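Local coordinates for esterase D (Lactobacillus rhamnosus, PDB 3E1G), which probably hydrolyses carboxylic esters, as a serine hydrolase of the alpha/beta-hydrolase fold, at residues T23-L28 with F96-S101. Sequence-based numbering, arbitrary orientation.
Sequences TGVVLL and FVFGLS. With DEP (diethyl phosphonate), chain B.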
# COMPACT_ATOMS: atom_id res chain seq x y z
N THR A 23 8.67 -17.79 -6.96
CA THR A 23 8.27 -16.39 -6.99
C THR A 23 7.72 -15.97 -5.66
O THR A 23 6.94 -16.69 -5.05
CB THR A 23 7.21 -16.14 -8.08
OG1 THR A 23 7.77 -16.46 -9.36
CG2 THR A 23 6.76 -14.64 -8.08
N GLY A 24 8.10 -14.77 -5.22
CA GLY A 24 7.65 -14.22 -3.94
C GLY A 24 7.08 -12.82 -4.11
O GLY A 24 7.45 -12.10 -5.05
N VAL A 25 6.13 -12.46 -3.21
CA VAL A 25 5.38 -11.15 -3.30
C VAL A 25 5.39 -10.37 -1.98
O VAL A 25 5.18 -10.92 -0.93
CB VAL A 25 3.91 -11.36 -3.73
CG1 VAL A 25 3.21 -10.02 -3.93
CG2 VAL A 25 3.82 -12.21 -5.03
N VAL A 26 5.84 -9.10 -2.05
CA VAL A 26 5.79 -8.21 -0.91
C VAL A 26 4.52 -7.33 -0.99
O VAL A 26 4.21 -6.81 -2.07
CB VAL A 26 7.08 -7.29 -0.85
CG1 VAL A 26 6.90 -6.16 0.15
CG2 VAL A 26 8.33 -8.13 -0.48
N LEU A 27 3.70 -7.36 0.07
CA LEU A 27 2.42 -6.60 0.10
C LEU A 27 2.46 -5.58 1.22
O LEU A 27 2.90 -5.89 2.32
CB LEU A 27 1.21 -7.55 0.29
CG LEU A 27 0.96 -8.62 -0.82
CD1 LEU A 27 -0.21 -9.61 -0.37
CD2 LEU A 27 0.64 -7.97 -2.14
N LEU A 28 2.36 -4.32 0.82
CA LEU A 28 2.57 -3.19 1.75
C LEU A 28 1.26 -2.53 2.02
O LEU A 28 0.59 -2.10 1.11
CB LEU A 28 3.58 -2.16 1.17
CG LEU A 28 5.02 -2.69 0.78
CD1 LEU A 28 5.86 -1.58 0.16
CD2 LEU A 28 5.80 -3.33 2.02
N PHE A 96 7.74 -9.75 -6.75
CA PHE A 96 6.83 -8.66 -7.07
C PHE A 96 6.57 -7.86 -5.82
O PHE A 96 6.65 -8.38 -4.69
CB PHE A 96 5.50 -9.20 -7.62
CG PHE A 96 5.64 -9.96 -8.92
CD1 PHE A 96 5.27 -9.36 -10.15
CD2 PHE A 96 6.26 -11.17 -8.95
CE1 PHE A 96 5.39 -10.06 -11.35
CE2 PHE A 96 6.35 -11.88 -10.14
CZ PHE A 96 5.88 -11.30 -11.35
N VAL A 97 6.27 -6.59 -6.01
CA VAL A 97 6.00 -5.68 -4.88
C VAL A 97 4.75 -4.86 -5.19
O VAL A 97 4.72 -4.13 -6.15
CB VAL A 97 7.18 -4.68 -4.63
CG1 VAL A 97 6.91 -3.85 -3.33
CG2 VAL A 97 8.51 -5.42 -4.53
N PHE A 98 3.73 -5.01 -4.34
CA PHE A 98 2.47 -4.26 -4.47
C PHE A 98 2.13 -3.56 -3.15
O PHE A 98 2.47 -4.04 -2.07
CB PHE A 98 1.33 -5.23 -4.84
CG PHE A 98 1.58 -6.02 -6.13
CD1 PHE A 98 1.33 -5.47 -7.36
CD2 PHE A 98 1.92 -7.35 -6.08
CE1 PHE A 98 1.39 -6.24 -8.50
CE2 PHE A 98 2.12 -8.09 -7.27
CZ PHE A 98 1.85 -7.55 -8.43
N GLY A 99 1.43 -2.44 -3.24
CA GLY A 99 1.05 -1.69 -2.08
C GLY A 99 -0.30 -1.01 -2.21
O GLY A 99 -0.72 -0.62 -3.30
N LEU A 100 -1.04 -1.00 -1.09
CA LEU A 100 -2.36 -0.30 -0.95
C LEU A 100 -2.10 1.09 -0.44
O LEU A 100 -1.43 1.27 0.61
CB LEU A 100 -3.20 -1.07 0.10
CG LEU A 100 -4.73 -1.06 0.16
CD1 LEU A 100 -5.19 -1.29 1.64
CD2 LEU A 100 -5.36 0.11 -0.40
N SER A 101 -2.61 2.09 -1.14
CA SER A 101 -2.54 3.50 -0.69
C SER A 101 -1.11 3.90 -0.24
O SER A 101 -0.22 3.91 -1.03
CB SER A 101 -3.57 3.73 0.40
OG SER A 101 -3.89 5.11 0.54
C1 DEP B . -2.27 7.52 1.04
C2 DEP B . -1.36 8.59 1.65
C3 DEP B . -5.85 5.07 3.58
C4 DEP B . -6.15 5.95 4.78
O1 DEP B . -3.22 7.09 2.03
O2 DEP B . -5.25 5.87 2.55
O3 DEP B . -2.92 4.71 3.09
P DEP B . -3.74 5.61 2.07
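F96, F98 and L28 bury the most surface where strands 23-28 and 96-100 run side by side, their axes 4.7 Å apart and 15° from parallel. The F96 ring turns an edge to T23, whose CG2 lies 3.5 Å from CE2 of F96, near the ring plane. CB of T23 is directed toward the other strand, and with OG1 beside the backbone N, CG2 anti to that N meets the ring. F98, on the same sheet face, also takes a methyl at its edge: CG1 of V25 sits in the ring plane, 3.7 Å from CD2 of F98. CD2 of L27 packs on CB of F98 at 3.9 Å, and V241 and F244 of helix 234-247 also touch the F98 side chain. L28 points to the other face, where its CD1 reaches CG1 of V97 at 4.3 Å and helix 74-89 packs.

Five backbone hydrogen bonds fix the register. V26 gives its N-H to F96 O and accepts from F98 N through its O (2.9 Å); the N-H of L28 goes to F98 O, and L28 O accepts from L100 N at 3.0 Å. This last bond anchors the strand end before S101, the predicted nucleophile, whose OG is covalently bonded to the diethyl phosphonate phosphorus at 1.6 Å. The strained S101 backbone (phi 48°, psi -110°), between this parallel strand and helix 102-113, is consistent with the nucleophile elbow of the alpha/beta-hydrolase fold.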